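Local coordinates for protein glucosidase (Croceicoccus marinus, PDB 5Z3K) that probably hydrolyses O-glycosidic bonds as a beta-glucosidase of glycoside hydrolase family 39, at residues 41-46 against 98-103; 56-61 against 300-305; 27-32 against 37-42. One frame throughout, in Å; residues are numbered along the deposited sequence.

Following the chain from the N terminus, the first barrel strand, 25-27, runs into 27-32, and contact 3 closes a short loop when 37-42 folds back on it ahead of helix 43-48. Contact 1 starts where contact 3 finishes, sharing D41 and I42, and closes a longer loop that contains strand 53-55 by setting helix 43-48 against the end of helix 89-100. Contact 2 opens inside that loop, at 56-61, and ends beyond it at 300-305, so it crosses contact 1 but follows contact 3 in series. It joins the exits of strands 53-55 and 298-301, while hydrogen bonds from W46 to A304 and I29 to D305 link the three contacts across the barrel's closing seam.

Contact 1: residues 41-46 against 98-103; sequences DILDVW and TRSIGA
With chi1 at -178°, L43 turns CG opposite its own N, which carries its branched end out from the first turn of helix 43-48 toward I101. In I101 it is CG2 that lies anti to the carbonyl carbon, while CG1 takes the crowded position between N and C (chi1 67°); the two branches therefore reach different partners. I101 CG2 lies against CG and CD1 of L43, 3.9 Å from each, and the two side chains cross obliquely. The other branch extends to the base of W46, where I101 CD1 comes 3.8 Å from W46 CB and lies at the edge of the indole, near its plane. At the margin the packing is slacker: L43 CD2 approaches S100 OG at 4.0 Å, and that hydroxyl bonds instead to the carbonyl of Q97. No hydrogen bond spans the two segments, and the contact rests mainly on apolar side chains.

Polar groups fix the backbones on either side of it. D41 OD1 receives the L43 N-H at 3.2 Å in an Asx turn, which steadies the start of the helix just where L43 projects. Across from it, helix 89-100 ends in a Schellman motif: A103 N reaches T98 O at 3.2 Å, G102 N reaches R99 O at 3.0 Å, and G102 takes a positive phi as the C-prime residue. This turn leaves I101 facing helix 43-48 and sends the chain on toward strand 104-109. P30 packs on both L43 and W46, whose NE1 bonds to A304 O. Helices 43-48 and 89-100 follow the first and second strands of the parallel barrel, and the C-terminal end of helix 89-100 meets the first turn of helix 43-48 in the helical layer outside the barrel of a (beta/alpha)8, or TIM, fold.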
loop_
_atom_site.group_PDB
_atom_site.type_symbol
_atom_site.label_atom_id
_atom_site.label_comp_id
_atom_site.label_asym_id
_atom_site.label_seq_id
_atom_site.Cartn_x
_atom_site.Cartn_y
_atom_site.Cartn_z
ATOM N N ASP A 41 -10.938 -17.068 2.341
ATOM C CA ASP A 41 -9.613 -17.294 1.760
ATOM C C ASP A 41 -9.544 -16.573 0.417
ATOM O O ASP A 41 -10.075 -17.059 -0.585
ATOM C CB ASP A 41 -9.345 -18.789 1.613
ATOM C CG ASP A 41 -7.890 -19.100 1.250
ATOM O OD1 ASP A 41 -7.202 -18.235 0.665
ATOM O OD2 ASP A 41 -7.430 -20.225 1.548
ATOM N N ILE A 42 -8.868 -15.421 0.385
ATOM C CA ILE A 42 -8.690 -14.641 -0.835
ATOM C C ILE A 42 -7.216 -14.553 -1.236
ATOM O O ILE A 42 -6.836 -13.682 -2.011
ATOM C CB ILE A 42 -9.300 -13.232 -0.691
ATOM C CG1 ILE A 42 -8.610 -12.504 0.469
ATOM C CG2 ILE A 42 -10.839 -13.341 -0.517
ATOM C CD1 ILE A 42 -9.142 -11.125 0.812
ATOM N N LEU A 43 -6.374 -15.438 -0.694
ATOM C CA LEU A 43 -4.943 -15.388 -0.990
ATOM C C LEU A 43 -4.667 -15.502 -2.487
ATOM O O LEU A 43 -3.729 -14.876 -3.007
ATOM C CB LEU A 43 -4.222 -16.505 -0.231
ATOM C CG LEU A 43 -2.708 -16.566 -0.383
ATOM C CD1 LEU A 43 -2.064 -15.286 0.187
ATOM C CD2 LEU A 43 -2.141 -17.830 0.305
ATOM N N ASP A 44 -5.462 -16.306 -3.204
ATOM C CA ASP A 44 -5.248 -16.429 -4.643
ATOM C C ASP A 44 -5.474 -15.108 -5.363
ATOM O O ASP A 44 -4.875 -14.882 -6.418
ATOM C CB ASP A 44 -6.160 -17.502 -5.240
ATOM C CG ASP A 44 -5.815 -17.815 -6.681
ATOM O OD1 ASP A 44 -4.716 -18.355 -6.931
ATOM O OD2 ASP A 44 -6.642 -17.512 -7.565
ATOM N N VAL A 45 -6.347 -14.238 -4.833
ATOM C CA VAL A 45 -6.537 -12.923 -5.446
ATOM C C VAL A 45 -5.291 -12.067 -5.250
ATOM O O VAL A 45 -4.871 -11.341 -6.158
ATOM C CB VAL A 45 -7.796 -12.219 -4.887
ATOM C CG1 VAL A 45 -8.028 -10.860 -5.584
ATOM C CG2 VAL A 45 -9.037 -13.098 -5.036
ATOM N N TRP A 46 -4.687 -12.126 -4.062
ATOM C CA TRP A 46 -3.431 -11.405 -3.847
ATOM C C TRP A 46 -2.346 -11.910 -4.797
ATOM O O TRP A 46 -1.566 -11.123 -5.353
ATOM C CB TRP A 46 -2.978 -11.556 -2.391
ATOM C CG TRP A 46 -3.726 -10.751 -1.379
ATOM C CD1 TRP A 46 -4.969 -10.210 -1.504
ATOM C CD2 TRP A 46 -3.259 -10.389 -0.070
ATOM N NE1 TRP A 46 -5.313 -9.535 -0.354
ATOM C CE2 TRP A 46 -4.276 -9.625 0.540
ATOM C CE3 TRP A 46 -2.084 -10.651 0.646
ATOM C CZ2 TRP A 46 -4.155 -9.113 1.834
ATOM C CZ3 TRP A 46 -1.964 -10.143 1.941
ATOM C CH2 TRP A 46 -2.993 -9.385 2.519
ATOM N N THR A 98 2.002 -15.281 2.978
ATOM C CA THR A 98 2.541 -14.155 2.229
ATOM C C THR A 98 3.761 -14.578 1.427
ATOM O O THR A 98 3.898 -14.210 0.251
ATOM C CB THR A 98 2.877 -13.009 3.187
ATOM O OG1 THR A 98 1.698 -12.625 3.913
ATOM C CG2 THR A 98 3.411 -11.813 2.410
ATOM N N ARG A 99 4.651 -15.366 2.036
ATOM C CA ARG A 99 5.836 -15.803 1.306
ATOM C C ARG A 99 5.478 -16.754 0.165
ATOM O O ARG A 99 6.185 -16.784 -0.850
ATOM C CB ARG A 99 6.847 -16.456 2.258
ATOM C CG ARG A 99 7.380 -15.535 3.372
ATOM C CD ARG A 99 8.182 -14.333 2.815
ATOM N NE ARG A 99 9.408 -14.768 2.150
ATOM C CZ ARG A 99 10.037 -14.072 1.206
ATOM N NH1 ARG A 99 9.550 -12.911 0.790
ATOM N NH2 ARG A 99 11.150 -14.545 0.664
ATOM N N SER A 100 4.386 -17.521 0.295
ATOM C CA SER A 100 4.035 -18.484 -0.738
ATOM C C SER A 100 3.592 -17.819 -2.038
ATOM O O SER A 100 3.634 -18.464 -3.087
ATOM C CB SER A 100 2.941 -19.430 -0.227
ATOM O OG SER A 100 1.671 -18.814 -0.293
ATOM N N ILE A 101 3.171 -16.552 -1.999
ATOM C CA ILE A 101 2.854 -15.811 -3.214
ATOM C C ILE A 101 3.993 -14.880 -3.622
ATOM O O ILE A 101 3.824 -14.063 -4.530
ATOM C CB ILE A 101 1.534 -15.033 -3.070
ATOM C CG1 ILE A 101 1.668 -13.900 -2.037
ATOM C CG2 ILE A 101 0.372 -15.984 -2.735
ATOM C CD1 ILE A 101 0.593 -12.856 -2.145
ATOM N N GLY A 102 5.155 -14.995 -2.977
ATOM C CA GLY A 102 6.326 -14.253 -3.400
ATOM C C GLY A 102 6.398 -12.835 -2.887
ATOM O O GLY A 102 7.208 -12.043 -3.383
ATOM N N ALA A 103 5.598 -12.491 -1.889
ATOM C CA ALA A 103 5.601 -11.135 -1.364
ATOM C C ALA A 103 6.532 -10.993 -0.159
ATOM O O ALA A 103 6.739 -11.933 0.620
ATOM C CB ALA A 103 4.184 -10.713 -0.987
#

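Contact 2: residues 56-61 against 300-305; sequences SYDWVS and IFFRAD
D58 lays its carboxylate over one face of the R303 guanidinium, the two planes only 23° apart. The stack is offset toward the rim, and D58 OD1 stands 3.5 Å from R303 NH1, well out of the guanidinium plane, a salt bridge of charges alone, with no N-H aimed at the oxygen. On the dense side the other carboxylate oxygen, D58 OD2, bonds to S27 OG and meets the edge of the F302 ring, 3.8 Å from F302 CE1. R303 CG sits over a face of that ring, and the chain then bends at chi3 (-78°), which helps set the guanidinium against D58. The guanidinium is held side-on by D305: R303 NE reaches D305 OD1 at 2.8 Å, and R303 NH2 reaches D305 OD2 at 2.9 Å on its syn lone pair.

On the looser side two waters bridge the segments. Water 2 donates to D58 OD1 at 2.6 Å and accepts from R303 NH1 at 3.0 Å, a hydrogen-bonded path the stacked charges lack. Water 1 donates to the D58 carbonyl and takes a weak bond from R303 NH2. A leucine in place of R303 would probably leave the D58 and D305 carboxylates without the positive charge that lies between them, and strip both waters of a donor.

D58 belongs to a type I turn after strand 53-55, and R303 follows a cis peptide just beyond strand 298-301. Such a non-proline cis peptide recalls other clan GH-A glycosidases, and the salt-bridge network lies at the C-terminal mouth of the TIM barrel, where enzymes of this fold carry their active sites.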
loop_
_atom_site.group_PDB
_atom_site.type_symbol
_atom_site.label_atom_id
_atom_site.label_comp_id
_atom_site.label_asym_id
_atom_site.label_seq_id
_atom_site.Cartn_x
_atom_site.Cartn_y
_atom_site.Cartn_z
ATOM N N SER A 56 1.801 -6.059 8.190
ATOM C CA SER A 56 1.243 -7.073 9.076
ATOM C C SER A 56 0.281 -6.502 10.110
ATOM O O SER A 56 -0.307 -7.271 10.881
ATOM C CB SER A 56 2.372 -7.810 9.802
ATOM O OG SER A 56 3.038 -6.935 10.718
ATOM N N TYR A 57 0.107 -5.181 10.143
ATOM C CA TYR A 57 -0.576 -4.536 11.265
ATOM C C TYR A 57 -2.003 -5.054 11.444
ATOM O O TYR A 57 -2.469 -5.231 12.578
ATOM C CB TYR A 57 -0.563 -3.017 11.058
ATOM C CG TYR A 57 -1.245 -2.241 12.161
ATOM C CD1 TYR A 57 -0.589 -1.987 13.360
ATOM C CD2 TYR A 57 -2.532 -1.741 11.994
ATOM C CE1 TYR A 57 -1.206 -1.272 14.382
ATOM C CE2 TYR A 57 -3.159 -1.014 13.008
ATOM C CZ TYR A 57 -2.487 -0.788 14.198
ATOM O OH TYR A 57 -3.109 -0.087 15.207
ATOM N N ASP A 58 -2.705 -5.354 10.350
ATOM C CA ASP A 58 -4.089 -5.788 10.513
ATOM C C ASP A 58 -4.217 -7.267 10.882
ATOM O O ASP A 58 -5.307 -7.702 11.270
ATOM C CB ASP A 58 -4.884 -5.445 9.253
ATOM C CG ASP A 58 -4.975 -3.942 9.043
ATOM O OD1 ASP A 58 -5.430 -3.233 9.967
ATOM O OD2 ASP A 58 -4.538 -3.453 7.986
ATOM N N TRP A 59 -3.130 -8.026 10.826
ATOM C CA TRP A 59 -3.125 -9.374 11.368
ATOM C C TRP A 59 -3.317 -9.342 12.887
ATOM O O TRP A 59 -3.229 -8.298 13.540
ATOM C CB TRP A 59 -1.812 -10.088 11.046
ATOM C CG TRP A 59 -1.455 -10.211 9.586
ATOM C CD1 TRP A 59 -2.261 -9.942 8.490
ATOM C CD2 TRP A 59 -0.196 -10.642 9.057
ATOM N NE1 TRP A 59 -1.569 -10.182 7.329
ATOM C CE2 TRP A 59 -0.300 -10.608 7.646
ATOM C CE3 TRP A 59 1.011 -11.057 9.641
ATOM C CZ2 TRP A 59 0.759 -10.979 6.811
ATOM C CZ3 TRP A 59 2.068 -11.410 8.815
ATOM C CH2 TRP A 59 1.933 -11.372 7.405
ATOM N N VAL A 60 -3.574 -10.521 13.448
ATOM C CA VAL A 60 -3.535 -10.704 14.895
ATOM C C VAL A 60 -2.091 -11.023 15.270
ATOM O O VAL A 60 -1.760 -12.168 15.607
ATOM C CB VAL A 60 -4.527 -11.807 15.328
ATOM C CG1 VAL A 60 -4.475 -12.035 16.848
ATOM C CG2 VAL A 60 -5.945 -11.431 14.891
ATOM N N SER A 61 -1.216 -10.011 15.190
ATOM C CA SER A 61 0.237 -10.195 15.272
ATOM C C SER A 61 0.877 -9.021 15.994
ATOM O O SER A 61 1.888 -8.462 15.556
ATOM C CB SER A 61 0.859 -10.349 13.884
ATOM O OG SER A 61 0.253 -11.427 13.194
ATOM N N ILE A 300 1.525 0.809 0.639
ATOM C CA ILE A 300 0.668 -0.196 1.275
ATOM C C ILE A 300 -0.771 0.277 1.097
ATOM O O ILE A 300 -1.228 1.177 1.813
ATOM C CB ILE A 300 0.988 -0.386 2.766
ATOM C CG1 ILE A 300 2.468 -0.688 3.008
ATOM C CG2 ILE A 300 0.131 -1.497 3.358
ATOM C CD1 ILE A 300 2.913 -2.080 2.535
ATOM N N PHE A 301 -1.491 -0.326 0.154
ATOM C CA PHE A 301 -2.902 -0.016 -0.030
ATOM C C PHE A 301 -3.732 -0.565 1.122
ATOM O O PHE A 301 -3.564 -1.715 1.527
ATOM C CB PHE A 301 -3.418 -0.614 -1.334
ATOM C CG PHE A 301 -4.905 -0.469 -1.499
ATOM C CD1 PHE A 301 -5.440 0.721 -1.992
ATOM C CD2 PHE A 301 -5.767 -1.501 -1.142
ATOM C CE1 PHE A 301 -6.809 0.874 -2.158
ATOM C CE2 PHE A 301 -7.140 -1.368 -1.284
ATOM C CZ PHE A 301 -7.668 -0.176 -1.793
ATOM N N PHE A 302 -4.679 0.243 1.600
ATOM C CA PHE A 302 -5.501 -0.077 2.766
ATOM C C PHE A 302 -6.960 -0.203 2.332
ATOM O O PHE A 302 -7.546 0.782 1.877
ATOM C CB PHE A 302 -5.352 1.029 3.815
ATOM C CG PHE A 302 -6.155 0.802 5.072
ATOM C CD1 PHE A 302 -5.737 -0.123 6.016
ATOM C CD2 PHE A 302 -7.321 1.513 5.308
ATOM C CE1 PHE A 302 -6.465 -0.338 7.180
ATOM C CE2 PHE A 302 -8.059 1.305 6.475
ATOM C CZ PHE A 302 -7.622 0.377 7.411
ATOM N N ARG A 303 -7.555 -1.401 2.447
ATOM C CA ARG A 303 -6.932 -2.686 2.776
ATOM C C ARG A 303 -7.552 -3.740 1.855
ATOM O O ARG A 303 -8.755 -3.671 1.564
ATOM C CB ARG A 303 -7.156 -3.057 4.252
ATOM C CG ARG A 303 -8.612 -2.921 4.730
ATOM C CD ARG A 303 -8.739 -3.026 6.269
ATOM N NE ARG A 303 -8.647 -4.420 6.707
ATOM C CZ ARG A 303 -8.632 -4.824 7.976
ATOM N NH1 ARG A 303 -8.691 -3.949 8.979
ATOM N NH2 ARG A 303 -8.539 -6.116 8.244
ATOM N N ALA A 304 -6.748 -4.704 1.389
ATOM C CA ALA A 304 -7.198 -5.697 0.405
ATOM C C ALA A 304 -7.796 -6.939 1.079
ATOM O O ALA A 304 -7.353 -8.077 0.885
ATOM C CB ALA A 304 -6.047 -6.082 -0.524
ATOM N N ASP A 305 -8.838 -6.720 1.876
ATOM C CA ASP A 305 -9.582 -7.847 2.432
ATOM C C ASP A 305 -11.030 -7.408 2.617
ATOM O O ASP A 305 -11.452 -6.385 2.069
ATOM C CB ASP A 305 -8.919 -8.394 3.712
ATOM C CG ASP A 305 -8.917 -7.408 4.895
ATOM O OD1 ASP A 305 -9.575 -6.339 4.849
ATOM O OD2 ASP A 305 -8.237 -7.731 5.903
HETATM O O HOH W 1 -7.879 -6.884 11.534
HETATM O O HOH W 2 -7.175 -4.347 11.552
#

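Contact 3: residues 27-32 against 37-42; sequences SGIPAP and DSVPDI
D37 meets P32 through its backbone, its CA 3.7 Å from P32 CB at the outer margin of the loop. Two residues on, V39 directs its side chain toward 27-32. Its CG2 lies between the backbone N and carbonyl carbon, with CG1 anti to the latter (chi1 -59°). V39 CG2 lies against the A31-P32 peptide, 3.6 Å from P32 N, and touches I29 CG2 at 3.9 Å. The V39 carbonyl also rests against the proline ring, its O 3.3 Å from P32 CG. P40 turns its ring away and contributes its carbonyl, which is bridged to I29 O by water 3, a donor to both. At D41 the carboxylate lies alongside the A31 methyl, with D41 OD1 3.5 Å from A31 CB. I42 then gives the one direct hydrogen bond: its N reaches P30 O at 2.8 Å, nearly along the carbonyl direction, while I42 CG1 lies beside that same oxygen.

P30, P32 and P40 have no N-H to offer, which probably limits backbone pairing; between the segments there is one direct hydrogen bond, a water that serves two carbonyls, and apolar contacts centred on V39.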
loop_
_atom_site.group_PDB
_atom_site.type_symbol
_atom_site.label_atom_id
_atom_site.label_comp_id
_atom_site.label_asym_id
_atom_site.label_seq_id
_atom_site.Cartn_x
_atom_site.Cartn_y
_atom_site.Cartn_z
ATOM N N SER A 27 -2.257 -4.255 2.911
ATOM C CA SER A 27 -2.437 -4.787 4.246
ATOM C C SER A 27 -3.758 -5.540 4.275
ATOM O O SER A 27 -4.546 -5.487 3.328
ATOM C CB SER A 27 -2.416 -3.677 5.302
ATOM O OG SER A 27 -3.636 -2.970 5.295
ATOM N N GLY A 28 -3.987 -6.245 5.373
ATOM C CA GLY A 28 -5.179 -7.051 5.551
ATOM C C GLY A 28 -4.845 -8.509 5.804
ATOM O O GLY A 28 -3.690 -8.930 5.771
ATOM N N ILE A 29 -5.903 -9.283 6.042
ATOM C CA ILE A 29 -5.846 -10.703 6.371
ATOM C C ILE A 29 -6.281 -11.484 5.132
ATOM O O ILE A 29 -7.460 -11.423 4.747
ATOM C CB ILE A 29 -6.731 -11.031 7.584
ATOM C CG1 ILE A 29 -6.221 -10.283 8.830
ATOM C CG2 ILE A 29 -6.784 -12.538 7.807
ATOM C CD1 ILE A 29 -7.200 -10.273 10.022
ATOM N N PRO A 30 -5.382 -12.228 4.474
ATOM C CA PRO A 30 -5.736 -12.853 3.194
ATOM C C PRO A 30 -6.436 -14.199 3.295
ATOM O O PRO A 30 -6.983 -14.654 2.280
ATOM C CB PRO A 30 -4.370 -13.012 2.503
ATOM C CG PRO A 30 -3.398 -13.161 3.621
ATOM C CD PRO A 30 -3.927 -12.278 4.739
ATOM N N ALA A 31 -6.451 -14.828 4.464
ATOM C CA ALA A 31 -6.929 -16.199 4.611
ATOM C C ALA A 31 -6.944 -16.546 6.098
ATOM O O ALA A 31 -6.267 -15.883 6.894
ATOM C CB ALA A 31 -6.034 -17.186 3.842
ATOM N N PRO A 32 -7.727 -17.557 6.492
ATOM C CA PRO A 32 -7.790 -17.943 7.910
ATOM C C PRO A 32 -6.439 -18.343 8.486
ATOM O O PRO A 32 -5.538 -18.796 7.779
ATOM C CB PRO A 32 -8.747 -19.144 7.906
ATOM C CG PRO A 32 -9.563 -18.976 6.702
ATOM C CD PRO A 32 -8.744 -18.250 5.687
ATOM N N ASP A 37 -10.344 -17.705 12.106
ATOM C CA ASP A 37 -10.683 -18.563 10.979
ATOM C C ASP A 37 -12.011 -18.214 10.320
ATOM O O ASP A 37 -12.467 -18.960 9.452
ATOM C CB ASP A 37 -10.668 -20.029 11.398
ATOM C CG ASP A 37 -11.429 -20.279 12.664
ATOM O OD1 ASP A 37 -12.486 -19.638 12.873
ATOM O OD2 ASP A 37 -10.957 -21.126 13.452
ATOM N N SER A 38 -12.627 -17.093 10.686
ATOM C CA SER A 38 -13.914 -16.729 10.115
ATOM C C SER A 38 -13.791 -16.036 8.762
ATOM O O SER A 38 -14.794 -15.924 8.050
ATOM C CB SER A 38 -14.684 -15.825 11.084
ATOM O OG SER A 38 -13.960 -14.643 11.395
ATOM N N VAL A 39 -12.597 -15.591 8.386
ATOM C CA VAL A 39 -12.419 -14.768 7.190
ATOM C C VAL A 39 -12.363 -15.634 5.939
ATOM O O VAL A 39 -11.950 -16.804 5.993
ATOM C CB VAL A 39 -11.156 -13.901 7.303
ATOM C CG1 VAL A 39 -11.253 -13.010 8.514
ATOM C CG2 VAL A 39 -9.917 -14.790 7.364
ATOM N N PRO A 40 -12.756 -15.097 4.794
ATOM C CA PRO A 40 -12.632 -15.852 3.547
ATOM C C PRO A 40 -11.178 -16.034 3.143
ATOM O O PRO A 40 -10.289 -15.264 3.518
ATOM C CB PRO A 40 -13.381 -14.978 2.531
ATOM C CG PRO A 40 -13.274 -13.618 3.055
ATOM C CD PRO A 40 -13.311 -13.746 4.577
ATOM N N ASP A 41 -10.938 -17.068 2.341
ATOM C CA ASP A 41 -9.613 -17.294 1.760
ATOM C C ASP A 41 -9.544 -16.573 0.417
ATOM O O ASP A 41 -10.075 -17.059 -0.585
ATOM C CB ASP A 41 -9.345 -18.789 1.613
ATOM C CG ASP A 41 -7.890 -19.100 1.250
ATOM O OD1 ASP A 41 -7.202 -18.235 0.665
ATOM O OD2 ASP A 41 -7.430 -20.225 1.548
ATOM N N ILE A 42 -8.868 -15.421 0.385
ATOM C CA ILE A 42 -8.690 -14.641 -0.835
ATOM C C ILE A 42 -7.216 -14.553 -1.236
ATOM O O ILE A 42 -6.836 -13.682 -2.011
ATOM C CB ILE A 42 -9.300 -13.232 -0.691
ATOM C CG1 ILE A 42 -8.610 -12.504 0.469
ATOM C CG2 ILE A 42 -10.839 -13.341 -0.517
ATOM C CD1 ILE A 42 -9.142 -11.125 0.812
HETATM O O HOH W 3 -9.930 -12.492 4.182
#